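Local coordinates for probable dipeptidase (Pseudomonas aeruginosa, PDB 3B40), which probably acts as a metal-dependent dipeptidase of the membrane dipeptidase (M19) family, hydrolysing dipeptides, at residues Ser148-Trp153 / Glu200-Leu205; Gly206-Val211 / Gly405-Arg410; Pro237-Asp242 / Ile342-Lys347; Ile243-Ser248 / Pro268-Pro273. The protein carries 11 engineered substitutions. One frame throughout, in Å; residues are numbered along the deposited sequence.

Contact 1: Ser148-Trp153 / Glu200-Leu205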
loop_
_atom_site.group_PDB
_atom_site.type_symbol
_atom_site.label_atom_id
_atom_site.label_comp_id
_atom_site.label_asym_id
_atom_site.label_seq_id
_atom_site.Cartn_x
_atom_site.Cartn_y
_atom_site.Cartn_z
ATOM N N SER A 148 23.346 2.278 -5.199
ATOM C CA SER A 148 23.532 3.655 -4.744
ATOM C C SER A 148 22.298 4.515 -5.017
ATOM O O SER A 148 22.200 5.627 -4.499
ATOM C CB SER A 148 24.794 4.285 -5.344
ATOM O OG SER A 148 24.616 4.536 -6.716
ATOM N N GLN A 149 21.329 4.006 -5.788
ATOM C CA GLN A 149 20.045 4.743 -5.957
ATOM C C GLN A 149 19.277 4.841 -4.630
ATOM O O GLN A 149 18.467 5.758 -4.440
ATOM C CB GLN A 149 19.140 4.126 -7.055
ATOM C CG GLN A 149 19.690 4.186 -8.479
ATOM C CD GLN A 149 19.919 5.615 -8.990
ATOM O OE1 GLN A 149 19.019 6.438 -8.963
ATOM N NE2 GLN A 149 21.130 5.908 -9.433
ATOM N N LEU A 150 19.522 3.908 -3.712
ATOM C CA LEU A 150 18.920 3.965 -2.383
ATOM C C LEU A 150 19.451 5.177 -1.601
ATOM O O LEU A 150 18.673 5.944 -1.045
ATOM C CB LEU A 150 19.148 2.655 -1.613
ATOM C CG LEU A 150 18.503 1.396 -2.208
ATOM C CD1 LEU A 150 18.806 0.140 -1.364
ATOM C CD2 LEU A 150 16.969 1.595 -2.406
ATOM N N ASP A 151 20.776 5.364 -1.630
ATOM C CA ASP A 151 21.438 6.484 -0.970
ATOM C C ASP A 151 20.955 7.825 -1.517
ATOM O O ASP A 151 20.665 8.753 -0.762
ATOM C CB ASP A 151 22.968 6.366 -1.129
ATOM C CG ASP A 151 23.511 5.045 -0.598
ATOM O OD1 ASP A 151 24.160 5.066 0.473
ATOM O OD2 ASP A 151 23.277 3.985 -1.230
ATOM N N LYS A 152 20.854 7.906 -2.839
ATOM C CA LYS A 152 20.417 9.113 -3.516
ATOM C C LYS A 152 18.943 9.467 -3.200
ATOM O O LYS A 152 18.631 10.626 -2.915
ATOM C CB LYS A 152 20.648 8.975 -5.022
ATOM C CG LYS A 152 22.141 8.861 -5.428
ATOM C CD LYS A 152 22.296 8.618 -6.954
ATOM C CE LYS A 152 23.744 8.683 -7.428
ATOM N NZ LYS A 152 24.610 7.600 -6.845
ATOM N N TRP A 153 18.051 8.474 -3.213
ATOM C CA TRP A 153 16.639 8.704 -2.860
ATOM C C TRP A 153 16.412 9.034 -1.377
ATOM O O TRP A 153 15.622 9.924 -1.051
ATOM C CB TRP A 153 15.757 7.558 -3.345
ATOM C CG TRP A 153 15.396 7.627 -4.855
ATOM C CD1 TRP A 153 15.813 6.770 -5.838
ATOM C CD2 TRP A 153 14.507 8.571 -5.498
ATOM N NE1 TRP A 153 15.274 7.140 -7.056
ATOM C CE2 TRP A 153 14.460 8.232 -6.874
ATOM C CE3 TRP A 153 13.763 9.673 -5.043
ATOM C CZ2 TRP A 153 13.710 8.974 -7.811
ATOM C CZ3 TRP A 153 13.001 10.411 -5.968
ATOM C CH2 TRP A 153 12.979 10.051 -7.341
ATOM N N GLU A 200 20.710 -4.700 3.716
ATOM C CA GLU A 200 21.808 -4.095 4.477
ATOM C C GLU A 200 21.898 -2.572 4.223
ATOM O O GLU A 200 22.033 -1.772 5.169
ATOM C CB GLU A 200 23.144 -4.804 4.161
ATOM C CG GLU A 200 24.373 -4.269 4.980
ATOM C CD GLU A 200 24.277 -4.473 6.491
ATOM O OE1 GLU A 200 24.964 -3.738 7.239
ATOM O OE2 GLU A 200 23.554 -5.379 6.953
ATOM N N ARG A 201 21.828 -2.158 2.956
ATOM C CA ARG A 201 21.927 -0.729 2.621
ATOM C C ARG A 201 20.803 0.086 3.234
ATOM O O ARG A 201 21.049 1.164 3.754
ATOM C CB ARG A 201 22.016 -0.493 1.102
ATOM C CG ARG A 201 22.218 0.978 0.667
ATOM C CD ARG A 201 23.502 1.610 1.201
ATOM N NE ARG A 201 24.674 0.816 0.868
ATOM C CZ ARG A 201 25.291 0.836 -0.307
ATOM N NH1 ARG A 201 24.848 1.631 -1.296
ATOM N NH2 ARG A 201 26.352 0.037 -0.490
ATOM N N LEU A 202 19.583 -0.454 3.208
ATOM C CA LEU A 202 18.413 0.226 3.804
ATOM C C LEU A 202 18.537 0.334 5.326
ATOM O O LEU A 202 18.185 1.373 5.936
ATOM C CB LEU A 202 17.120 -0.535 3.428
ATOM C CG LEU A 202 16.789 -0.352 1.930
ATOM C CD1 LEU A 202 15.714 -1.298 1.448
ATOM C CD2 LEU A 202 16.425 1.098 1.563
ATOM N N ASN A 203 19.009 -0.749 5.946
ATOM C CA ASN A 203 19.263 -0.712 7.391
ATOM C C ASN A 203 20.247 0.422 7.716
ATOM O O ASN A 203 19.996 1.210 8.657
ATOM C CB ASN A 203 19.854 -2.040 7.898
ATOM C CG ASN A 203 18.822 -3.147 8.112
ATOM O OD1 ASN A 203 19.220 -4.277 8.381
ATOM N ND2 ASN A 203 17.515 -2.852 7.982
ATOM N N ASP A 204 21.358 0.495 6.957
ATOM C CA ASP A 204 22.414 1.498 7.151
ATOM C C ASP A 204 21.886 2.914 6.963
ATOM O O ASP A 204 22.255 3.820 7.698
ATOM C CB ASP A 204 23.590 1.310 6.153
ATOM C CG ASP A 204 24.420 0.072 6.443
ATOM O OD1 ASP A 204 24.299 -0.460 7.564
ATOM O OD2 ASP A 204 25.158 -0.416 5.531
ATOM N N LEU A 205 21.074 3.104 5.929
ATOM C CA LEU A 205 20.456 4.381 5.646
ATOM C C LEU A 205 19.358 4.812 6.633
ATOM O O LEU A 205 18.955 5.965 6.625
ATOM C CB LEU A 205 19.902 4.369 4.217
ATOM C CG LEU A 205 20.938 4.465 3.108
ATOM C CD1 LEU A 205 20.283 4.258 1.765
ATOM C CD2 LEU A 205 21.697 5.815 3.154
#
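The guanidinium of Arg-201 is met at its edge, near its own plane, by the carboxylate of Asp-151 and by the backbone CA of Ser-148. The two charged groups do not lie flat against each other: their planes are 64° apart, and NH1 alone makes the polar contact, reaching OD2 of Asp-151 at 2.8 Å. OD2 is approached on its syn side, somewhat out of the carboxylate plane, and the N-H...O angle of 148° leaves the hydrogen bond of this salt bridge bent. Arg-201 gets there by leaving its helix with CG anti to the backbone N (chi1 -176°) and then folding at chi2 and chi3. This fold also brings its CD to 3.4 Å from Asp-151 OD2, and the aliphatic part of the chain rests on Leu-150, with CG 4.1 Å from CD1.

Both helices belong to the outer layer of a TIM barrel, where the axes of segments 148-153 and 200-205 approach to 9.9 Å and run roughly parallel. Leu-150 and Leu-202, one from each helix, both pack on Phe-161 of strand 160-162, so their mutual contact lies over the sheet while the salt bridge sits farther out. The two leucines cross at about a right angle, CD1 of Leu-150 lying 3.9 Å from CD2 of Leu-202. Leu-205, one turn after Arg-201, presses CD1 against the backbone of the facing helix, 3.6 Å from N of Asp-151, while its CD2 comes across the carboxylate, 3.7 Å from OD1 of Asp-151.

Contact 2: Gly206-Val211 / Gly405-Arg410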
loop_
_atom_site.group_PDB
_atom_site.type_symbol
_atom_site.label_atom_id
_atom_site.label_comp_id
_atom_site.label_asym_id
_atom_site.label_seq_id
_atom_site.Cartn_x
_atom_site.Cartn_y
_atom_site.Cartn_z
ATOM N N GLY A 206 18.876 3.899 7.475
ATOM C CA GLY A 206 17.746 4.228 8.361
ATOM C C GLY A 206 16.433 4.423 7.604
ATOM O O GLY A 206 15.627 5.307 7.938
ATOM N N VAL A 207 16.197 3.571 6.611
ATOM C CA VAL A 207 14.985 3.608 5.781
ATOM C C VAL A 207 14.159 2.395 6.138
ATOM O O VAL A 207 14.711 1.289 6.240
ATOM C CB VAL A 207 15.329 3.600 4.264
ATOM C CG1 VAL A 207 14.060 3.362 3.392
ATOM C CG2 VAL A 207 15.971 4.885 3.895
ATOM N N ILE A 208 12.858 2.604 6.374
ATOM C CA ILE A 208 11.974 1.519 6.765
ATOM C C ILE A 208 11.833 0.578 5.573
ATOM O O ILE A 208 11.502 1.029 4.467
ATOM C CB ILE A 208 10.547 2.015 7.163
ATOM C CG1 ILE A 208 10.584 3.008 8.337
ATOM C CG2 ILE A 208 9.648 0.814 7.542
ATOM C CD1 ILE A 208 9.333 3.907 8.422
ATOM N N ILE A 209 12.094 -0.705 5.790
ATOM C CA ILE A 209 11.784 -1.718 4.765
ATOM C C ILE A 209 10.313 -2.129 4.792
ATOM O O ILE A 209 9.788 -2.529 5.847
ATOM C CB ILE A 209 12.681 -2.980 4.884
ATOM C CG1 ILE A 209 14.168 -2.610 4.735
ATOM C CG2 ILE A 209 12.217 -4.057 3.814
ATOM C CD1 ILE A 209 15.138 -3.656 5.292
ATOM N N ASP A 210 9.666 -2.042 3.629
ATOM C CA ASP A 210 8.232 -2.342 3.454
ATOM C C ASP A 210 8.067 -3.664 2.685
ATOM O O ASP A 210 8.571 -3.798 1.566
ATOM C CB ASP A 210 7.570 -1.176 2.713
ATOM C CG ASP A 210 6.084 -1.398 2.422
ATOM O OD1 ASP A 210 5.466 -2.367 2.929
ATOM O OD2 ASP A 210 5.541 -0.568 1.656
ATOM N N VAL A 211 7.405 -4.644 3.309
ATOM C CA VAL A 211 7.270 -5.945 2.711
ATOM C C VAL A 211 5.929 -6.197 2.003
ATOM O O VAL A 211 5.754 -7.257 1.429
ATOM C CB VAL A 211 7.572 -7.103 3.726
ATOM C CG1 VAL A 211 8.973 -6.913 4.335
ATOM C CG2 VAL A 211 6.502 -7.151 4.800
ATOM N N GLY A 405 10.889 5.326 14.508
ATOM C CA GLY A 405 11.955 5.825 15.345
ATOM C C GLY A 405 13.043 4.782 15.551
ATOM O O GLY A 405 14.232 5.121 15.528
ATOM N N GLU A 406 12.640 3.523 15.774
ATOM C CA GLU A 406 13.604 2.421 16.010
ATOM C C GLU A 406 14.473 2.120 14.785
ATOM O O GLU A 406 15.694 1.950 14.897
ATOM C CB GLU A 406 12.881 1.156 16.514
ATOM C CG GLU A 406 12.478 1.261 17.964
ATOM C CD GLU A 406 13.685 1.562 18.879
ATOM O OE1 GLU A 406 14.705 0.817 18.781
ATOM O OE2 GLU A 406 13.611 2.552 19.670
ATOM N N VAL A 407 13.846 2.061 13.616
ATOM C CA VAL A 407 14.561 2.025 12.337
ATOM C C VAL A 407 15.661 3.110 12.181
ATOM O O VAL A 407 16.810 2.813 11.818
ATOM C CB VAL A 407 13.563 2.150 11.141
ATOM C CG1 VAL A 407 14.342 2.362 9.841
ATOM C CG2 VAL A 407 12.705 0.954 11.073
ATOM N N GLN A 408 15.303 4.371 12.403
ATOM C CA GLN A 408 16.317 5.441 12.330
ATOM C C GLN A 408 17.442 5.292 13.376
ATOM O O GLN A 408 18.582 5.651 13.108
ATOM C CB GLN A 408 15.647 6.820 12.408
ATOM C CG GLN A 408 14.726 7.081 11.202
ATOM C CD GLN A 408 14.275 8.508 11.123
ATOM O OE1 GLN A 408 13.900 9.114 12.141
ATOM N NE2 GLN A 408 14.320 9.073 9.909
ATOM N N LYS A 409 17.125 4.744 14.548
ATOM C CA LYS A 409 18.143 4.477 15.586
ATOM C C LYS A 409 19.178 3.443 15.146
ATOM O O LYS A 409 20.352 3.537 15.519
ATOM C CB LYS A 409 17.496 4.004 16.891
ATOM C CG LYS A 409 17.224 5.136 17.842
ATOM C CD LYS A 409 17.342 4.652 19.286
ATOM C CE LYS A 409 16.004 4.164 19.840
ATOM N NZ LYS A 409 15.063 5.304 20.094
ATOM N N ARG A 410 18.745 2.479 14.333
ATOM C CA ARG A 410 19.629 1.439 13.804
ATOM C C ARG A 410 20.445 1.867 12.556
ATOM O O ARG A 410 21.202 1.064 12.012
ATOM C CB ARG A 410 18.814 0.188 13.464
ATOM C CG ARG A 410 17.773 -0.189 14.502
ATOM C CD ARG A 410 18.141 -1.350 15.331
ATOM N NE ARG A 410 17.338 -1.351 16.548
ATOM C CZ ARG A 410 16.273 -2.113 16.811
ATOM N NH1 ARG A 410 15.812 -3.033 15.955
ATOM N NH2 ARG A 410 15.671 -1.956 17.986
HETATM O O HOH W 1 16.147 7.890 8.012
#
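Gly-206 lets two backbones come unusually close: its CA is only 4.4 Å from CA of Gln-408 in the final helix of the chain. The glycine closes helix 193-205 in a Schellman motif, with the positive phi of that turn, and offers no side chain to hold the helix of 405-409 away. Val-407 packs into this approach. With chi1 at 170°, its CG1 is anti to the backbone N and lies mainly against the main chain, 3.7 Å from C of Gly-206 and equally near C of Val-207. The other branch, CG2, meets CG1 of Ile-208 at 4.0 Å, the two side chains crossing at about a right angle.

Strand 208-210 is an inner strand of the barrel, bonded through its backbone to strands 160-162 and 230-235. Because the contacts fall on Gly-206 to Ile-208, the helix packs at the N-terminal start of the strand, at the end of a TIM barrel remote from where active sites are found.

No hydrogen bond passes directly between the two segments. Instead a water donates to O of Gly-206 at 2.6 Å and accepts from NE2 of Gln-408 at 2.9 Å. Because that NE2 also bonds to O of Tyr-117, the amide is gripped twice and its rotation probably fixed. The join therefore probably depends on the fit of Val-407 against Gly-206 to Ile-208, with the water giving the O of Gly-206 a donor.

Contact 3: Pro237-Asp242 / Ile342-Lys347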
loop_
_atom_site.group_PDB
_atom_site.type_symbol
_atom_site.label_atom_id
_atom_site.label_comp_id
_atom_site.label_asym_id
_atom_site.label_seq_id
_atom_site.Cartn_x
_atom_site.Cartn_y
_atom_site.Cartn_z
ATOM N N PRO A 237 -5.008 -10.010 6.173
ATOM C CA PRO A 237 -4.794 -11.452 6.469
ATOM C C PRO A 237 -5.372 -12.460 5.485
ATOM O O PRO A 237 -6.523 -12.305 4.998
ATOM C CB PRO A 237 -5.482 -11.661 7.855
ATOM C CG PRO A 237 -5.792 -10.233 8.380
ATOM C CD PRO A 237 -5.941 -9.385 7.135
ATOM N N ARG A 238 -4.646 -13.561 5.284
ATOM C CA ARG A 238 -5.205 -14.625 4.464
ATOM C C ARG A 238 -6.440 -15.283 5.083
ATOM O O ARG A 238 -7.256 -15.874 4.374
ATOM C CB ARG A 238 -4.168 -15.690 4.188
ATOM C CG ARG A 238 -3.081 -15.221 3.294
ATOM C CD ARG A 238 -2.838 -16.307 2.341
ATOM N NE ARG A 238 -1.438 -16.440 2.060
ATOM C CZ ARG A 238 -0.944 -17.415 1.304
ATOM N NH1 ARG A 238 0.357 -17.469 1.079
ATOM N NH2 ARG A 238 -1.755 -18.320 0.768
ATOM N N ALA A 239 -6.558 -15.187 6.404
ATOM C CA ALA A 239 -7.707 -15.735 7.120
ATOM C C ALA A 239 -9.016 -15.134 6.602
ATOM O O ALA A 239 -10.033 -15.768 6.672
ATOM C CB ALA A 239 -7.579 -15.480 8.588
ATOM N N LEU A 240 -8.960 -13.906 6.095
ATOM C CA LEU A 240 -10.102 -13.282 5.430
ATOM C C LEU A 240 -10.273 -13.671 3.963
ATOM O O LEU A 240 -11.360 -14.041 3.543
ATOM C CB LEU A 240 -10.079 -11.757 5.588
ATOM C CG LEU A 240 -10.485 -11.370 7.038
ATOM C CD1 LEU A 240 -9.268 -11.407 7.987
ATOM C CD2 LEU A 240 -11.204 -10.020 7.089
ATOM N N VAL A 241 -9.212 -13.549 3.185
ATOM C CA VAL A 241 -9.248 -13.894 1.767
ATOM C C VAL A 241 -7.918 -14.587 1.535
ATOM O O VAL A 241 -6.824 -14.066 1.874
ATOM C CB VAL A 241 -9.410 -12.661 0.854
ATOM C CG1 VAL A 241 -9.358 -13.063 -0.649
ATOM C CG2 VAL A 241 -10.728 -11.921 1.160
ATOM N N ASP A 242 -8.027 -15.796 1.019
ATOM C CA ASP A 242 -6.878 -16.658 0.882
ATOM C C ASP A 242 -6.259 -16.432 -0.497
ATOM O O ASP A 242 -6.509 -17.156 -1.451
ATOM C CB ASP A 242 -7.294 -18.117 1.157
ATOM C CG ASP A 242 -6.099 -19.050 1.313
ATOM O OD1 ASP A 242 -4.972 -18.588 1.605
ATOM O OD2 ASP A 242 -6.287 -20.258 1.099
ATOM N N ILE A 342 -8.609 -6.005 11.066
ATOM C CA ILE A 342 -7.862 -5.416 12.186
ATOM C C ILE A 342 -7.904 -6.332 13.428
ATOM O O ILE A 342 -6.866 -6.602 14.034
ATOM C CB ILE A 342 -8.364 -3.976 12.520
ATOM C CG1 ILE A 342 -8.094 -3.040 11.300
ATOM C CG2 ILE A 342 -7.725 -3.464 13.815
ATOM C CD1 ILE A 342 -8.615 -1.601 11.438
ATOM N N ASP A 343 -9.103 -6.802 13.771
ATOM C CA ASP A 343 -9.355 -7.675 14.904
ATOM C C ASP A 343 -8.466 -8.920 14.805
ATOM O O ASP A 343 -7.815 -9.287 15.764
ATOM C CB ASP A 343 -10.843 -8.123 14.938
ATOM C CG ASP A 343 -11.796 -7.079 15.544
ATOM O OD1 ASP A 343 -11.393 -5.956 15.901
ATOM O OD2 ASP A 343 -12.989 -7.402 15.673
ATOM N N TYR A 344 -8.461 -9.560 13.643
ATOM C CA TYR A 344 -7.665 -10.775 13.407
ATOM C C TYR A 344 -6.174 -10.545 13.582
ATOM O O TYR A 344 -5.479 -11.372 14.165
ATOM C CB TYR A 344 -7.941 -11.346 12.011
ATOM C CG TYR A 344 -7.235 -12.666 11.775
ATOM C CD1 TYR A 344 -7.829 -13.873 12.149
ATOM C CD2 TYR A 344 -5.966 -12.704 11.206
ATOM C CE1 TYR A 344 -7.175 -15.086 11.947
ATOM C CE2 TYR A 344 -5.286 -13.896 11.012
ATOM C CZ TYR A 344 -5.895 -15.096 11.396
ATOM O OH TYR A 344 -5.250 -16.283 11.178
ATOM N N THR A 345 -5.684 -9.436 13.035
ATOM C CA THR A 345 -4.271 -9.135 13.034
ATOM C C THR A 345 -3.822 -8.853 14.464
ATOM O O THR A 345 -2.767 -9.336 14.893
ATOM C CB THR A 345 -3.936 -7.974 12.029
ATOM O OG1 THR A 345 -4.531 -8.267 10.771
ATOM C CG2 THR A 345 -2.429 -7.848 11.788
ATOM N N VAL A 346 -4.654 -8.116 15.207
ATOM C CA VAL A 346 -4.401 -7.825 16.599
ATOM C C VAL A 346 -4.365 -9.120 17.432
ATOM O O VAL A 346 -3.455 -9.295 18.231
ATOM C CB VAL A 346 -5.418 -6.793 17.170
ATOM C CG1 VAL A 346 -5.338 -6.718 18.691
ATOM C CG2 VAL A 346 -5.227 -5.404 16.533
ATOM N N LYS A 347 -5.321 -10.032 17.227
ATOM C CA LYS A 347 -5.278 -11.361 17.860
ATOM C C LYS A 347 -3.952 -12.060 17.701
ATOM O O LYS A 347 -3.471 -12.734 18.632
ATOM C CB LYS A 347 -6.302 -12.313 17.215
ATOM C CG LYS A 347 -7.726 -12.076 17.558
ATOM C CD LYS A 347 -8.004 -12.446 19.013
ATOM C CE LYS A 347 -9.483 -12.285 19.343
ATOM N NZ LYS A 347 -9.666 -12.694 20.751
#
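Tyr-344 reaches from its helix across to the loop of 237-242, and nearly every step of its side chain finds a partner there. CB lies 4.2 Å from CD1 of Leu-240. With CG anti to the backbone N (chi1 -175°), the ring projects away from its helix, and CD2 comes to 3.5 Å from CB of Pro-237, which approaches it obliquely. Farther along, the methyl of Ala-239 sits over one face, displaced toward the rim where the hydroxyl is attached, its CB 3.3 Å from CZ. This is a CH-pi contact, with the methyl carbon 23° off the normal through the ring centroid. At the tip, OH turns to a partner beyond the loop, hydrogen-bonding OD1 of Asp-249, so the ring is fixed by packing on its face and by a polar anchor at its end.

Next to it, Thr-345 places OG1 3.3 Å from CG of Pro-237; this hydroxyl has its polar partner in O of Ala-341, one turn back in the same helix. Met-252 of helix 249-257 touches Pro-237, Tyr-344 and Thr-345 alike, joining a third element to the contact.

The arrangement is tertiary packing of a TIM barrel, in which the loop leaving the C-terminal end of strand 230-235 is clasped to the outer helix 335-349 that leads into strand 354-357.

Contact 4: Ile243-Ser248 / Pro268-Pro273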
loop_
_atom_site.group_PDB
_atom_site.type_symbol
_atom_site.label_atom_id
_atom_site.label_comp_id
_atom_site.label_asym_id
_atom_site.label_seq_id
_atom_site.Cartn_x
_atom_site.Cartn_y
_atom_site.Cartn_z
ATOM N N ILE A 243 -5.440 -15.389 -0.588
ATOM C CA ILE A 243 -4.779 -15.006 -1.811
ATOM C C ILE A 243 -3.322 -14.768 -1.422
ATOM O O ILE A 243 -3.039 -14.433 -0.271
ATOM C CB ILE A 243 -5.423 -13.723 -2.463
ATOM C CG1 ILE A 243 -5.558 -12.586 -1.452
ATOM C CG2 ILE A 243 -6.780 -14.042 -3.111
ATOM C CD1 ILE A 243 -6.013 -11.184 -2.106
ATOM N N LYS A 244 -2.409 -14.962 -2.367
ATOM C CA LYS A 244 -0.955 -14.792 -2.138
ATOM C C LYS A 244 -0.565 -13.381 -1.762
ATOM O O LYS A 244 0.386 -13.205 -1.006
ATOM C CB LYS A 244 -0.170 -15.273 -3.363
ATOM C CG LYS A 244 -0.357 -16.768 -3.522
ATOM C CD LYS A 244 0.377 -17.426 -4.648
ATOM C CE LYS A 244 -0.063 -18.921 -4.585
ATOM N NZ LYS A 244 0.641 -19.816 -5.536
ATOM N N ARG A 245 -1.314 -12.407 -2.279
ATOM C CA ARG A 245 -1.192 -10.974 -1.904
ATOM C C ARG A 245 -1.390 -10.686 -0.407
ATOM O O ARG A 245 -0.784 -9.754 0.136
ATOM C CB ARG A 245 -2.132 -10.106 -2.768
ATOM C CG ARG A 245 -2.040 -8.532 -2.557
ATOM C CD ARG A 245 -0.623 -7.924 -2.567
ATOM N NE ARG A 245 -0.705 -6.438 -2.398
ATOM C CZ ARG A 245 -0.591 -5.787 -1.244
ATOM N NH1 ARG A 245 -0.307 -6.435 -0.111
ATOM N NH2 ARG A 245 -0.731 -4.464 -1.224
ATOM N N ASN A 246 -2.180 -11.524 0.277
ATOM C CA ASN A 246 -2.413 -11.409 1.726
ATOM C C ASN A 246 -1.373 -12.189 2.573
ATOM O O ASN A 246 -0.642 -13.030 2.031
ATOM C CB ASN A 246 -3.860 -11.859 2.039
ATOM C CG ASN A 246 -4.901 -10.791 1.683
ATOM O OD1 ASN A 246 -4.544 -9.684 1.281
ATOM N ND2 ASN A 246 -6.191 -11.082 1.932
ATOM N N LEU A 247 -1.321 -11.912 3.885
ATOM C CA LEU A 247 -0.314 -12.446 4.808
ATOM C C LEU A 247 -0.768 -13.738 5.559
ATOM O O LEU A 247 -1.893 -13.820 6.070
ATOM C CB LEU A 247 0.037 -11.367 5.840
ATOM C CG LEU A 247 0.775 -10.097 5.361
ATOM C CD1 LEU A 247 0.928 -9.093 6.476
ATOM C CD2 LEU A 247 2.151 -10.463 4.808
ATOM N N SER A 248 0.103 -14.728 5.622
ATOM C CA SER A 248 -0.125 -15.906 6.451
ATOM C C SER A 248 0.156 -15.440 7.864
ATOM O O SER A 248 0.812 -14.414 8.051
ATOM C CB SER A 248 0.829 -17.028 6.079
ATOM O OG SER A 248 2.179 -16.652 6.333
ATOM N N PRO A 268 -11.035 -3.580 -0.765
ATOM C CA PRO A 268 -12.227 -4.435 -0.605
ATOM C C PRO A 268 -12.016 -5.922 -0.952
ATOM O O PRO A 268 -12.350 -6.796 -0.140
ATOM C CB PRO A 268 -13.287 -3.770 -1.503
ATOM C CG PRO A 268 -12.675 -2.605 -2.112
ATOM C CD PRO A 268 -11.352 -2.321 -1.464
ATOM N N ALA A 269 -11.444 -6.214 -2.118
ATOM C CA ALA A 269 -11.254 -7.619 -2.536
ATOM C C ALA A 269 -10.239 -8.423 -1.728
ATOM O O ALA A 269 -10.153 -9.651 -1.899
ATOM C CB ALA A 269 -10.907 -7.718 -4.051
ATOM N N TYR A 270 -9.460 -7.763 -0.872
ATOM C CA TYR A 270 -8.520 -8.481 -0.022
ATOM C C TYR A 270 -9.194 -8.760 1.327
ATOM O O TYR A 270 -8.604 -9.441 2.194
ATOM C CB TYR A 270 -7.228 -7.699 0.271
ATOM C CG TYR A 270 -6.346 -7.177 -0.872
ATOM C CD1 TYR A 270 -6.453 -7.644 -2.185
ATOM C CD2 TYR A 270 -5.363 -6.203 -0.592
ATOM C CE1 TYR A 270 -5.626 -7.110 -3.209
ATOM C CE2 TYR A 270 -4.517 -5.681 -1.597
ATOM C CZ TYR A 270 -4.671 -6.128 -2.892
ATOM O OH TYR A 270 -3.837 -5.608 -3.851
ATOM N N LEU A 271 -10.419 -8.240 1.495
ATOM C CA LEU A 271 -11.140 -8.299 2.770
ATOM C C LEU A 271 -12.389 -9.168 2.719
ATOM O O LEU A 271 -12.786 -9.749 3.723
ATOM C CB LEU A 271 -11.529 -6.891 3.244
ATOM C CG LEU A 271 -10.398 -5.916 3.567
ATOM C CD1 LEU A 271 -10.968 -4.483 3.699
ATOM C CD2 LEU A 271 -9.622 -6.341 4.821
ATOM N N ARG A 272 -13.029 -9.203 1.555
ATOM C CA ARG A 272 -14.167 -10.080 1.307
ATOM C C ARG A 272 -13.925 -10.938 0.052
ATOM O O ARG A 272 -13.648 -10.374 -1.008
ATOM C CB ARG A 272 -15.418 -9.238 1.095
ATOM C CG ARG A 272 -16.661 -10.069 0.834
ATOM C CD ARG A 272 -17.838 -9.198 0.426
ATOM N NE ARG A 272 -18.394 -8.489 1.562
ATOM C CZ ARG A 272 -19.388 -7.613 1.473
ATOM N NH1 ARG A 272 -19.916 -7.358 0.288
ATOM N NH2 ARG A 272 -19.840 -6.980 2.562
ATOM N N PRO A 273 -14.048 -12.284 0.167
ATOM C CA PRO A 273 -13.959 -13.180 -0.999
ATOM C C PRO A 273 -15.044 -12.844 -2.045
ATOM O O PRO A 273 -16.150 -12.495 -1.670
ATOM C CB PRO A 273 -14.208 -14.585 -0.417
ATOM C CG PRO A 273 -14.091 -14.453 1.065
ATOM C CD PRO A 273 -14.253 -13.012 1.436
HETATM O O HOH W 2 -2.440 -3.386 -3.180
#
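Tyr-270 is held by segment 243-248 through its backbone O and its ring. The backbone O accepts a hydrogen bond from ND2 of Asn-246 at 2.9 Å, with an N-H...O angle of 155°; the donor lies in the carbonyl plane, on a lone pair. The same amide stands almost perpendicular to the tyrosine ring, with OD1 3.5 Å from CB of Tyr-270. Over one ring face lies CG of Arg-245, 4.0 Å from the centroid, in a CH-pi contact. The arginine then bends at chi2 and carries its guanidinium past the ring rim, so that CE2 lies over one guanidinium face. As the two planes are 57° apart, this is not a parallel stack. CD1 of Ile-243 adds an oblique apolar touch, 3.6 Å from CD1 of Tyr-270.

These residues come from the loop after strand 230-235 and the short, weakly bonded helix after the neighbouring parallel strand 261-265, at the C-terminal end of the TIM barrel, the end at which such enzymes carry their active sites. A type I turn from Ile-243 to Asn-246 presents all three contacting side chains together.

In the next shell, a water in the plane of the ring, at its edge, joins OH of Tyr-270 at 2.7 Å to NH2 of Arg-245 at 2.8 Å. That NH2 is also held by O of His-234, ND2 of Asn-246 has a second acceptor in O of Val-241, and Phe-267 stacks with the ring of Tyr-270.

How the contacts relate
The four contacts form two adjoining pairs. Contacts 1 and 2 have centres 11 Å apart and share the passage from helix 193-205 into strand 208-210, where Leu-202 O lies 3.0 Å from Val-207 N. Contacts 3 and 4 have centres 9 Å apart, and their first segments, 237-242 and 243-248, divide one continuous loop; it folds back on itself where Arg-238 N meets Leu-247 O at 2.9 Å. Contacts 1 and 4 lie on opposite sides of the chain's centre, yet the nearest atoms of contacts 2 and 4 are about 5 Å apart, where the end of segment 206-211 nears the loop of contact 4. The side chain of Thr-345 in contact 3 is about 12 Å from a bound cadmium ion.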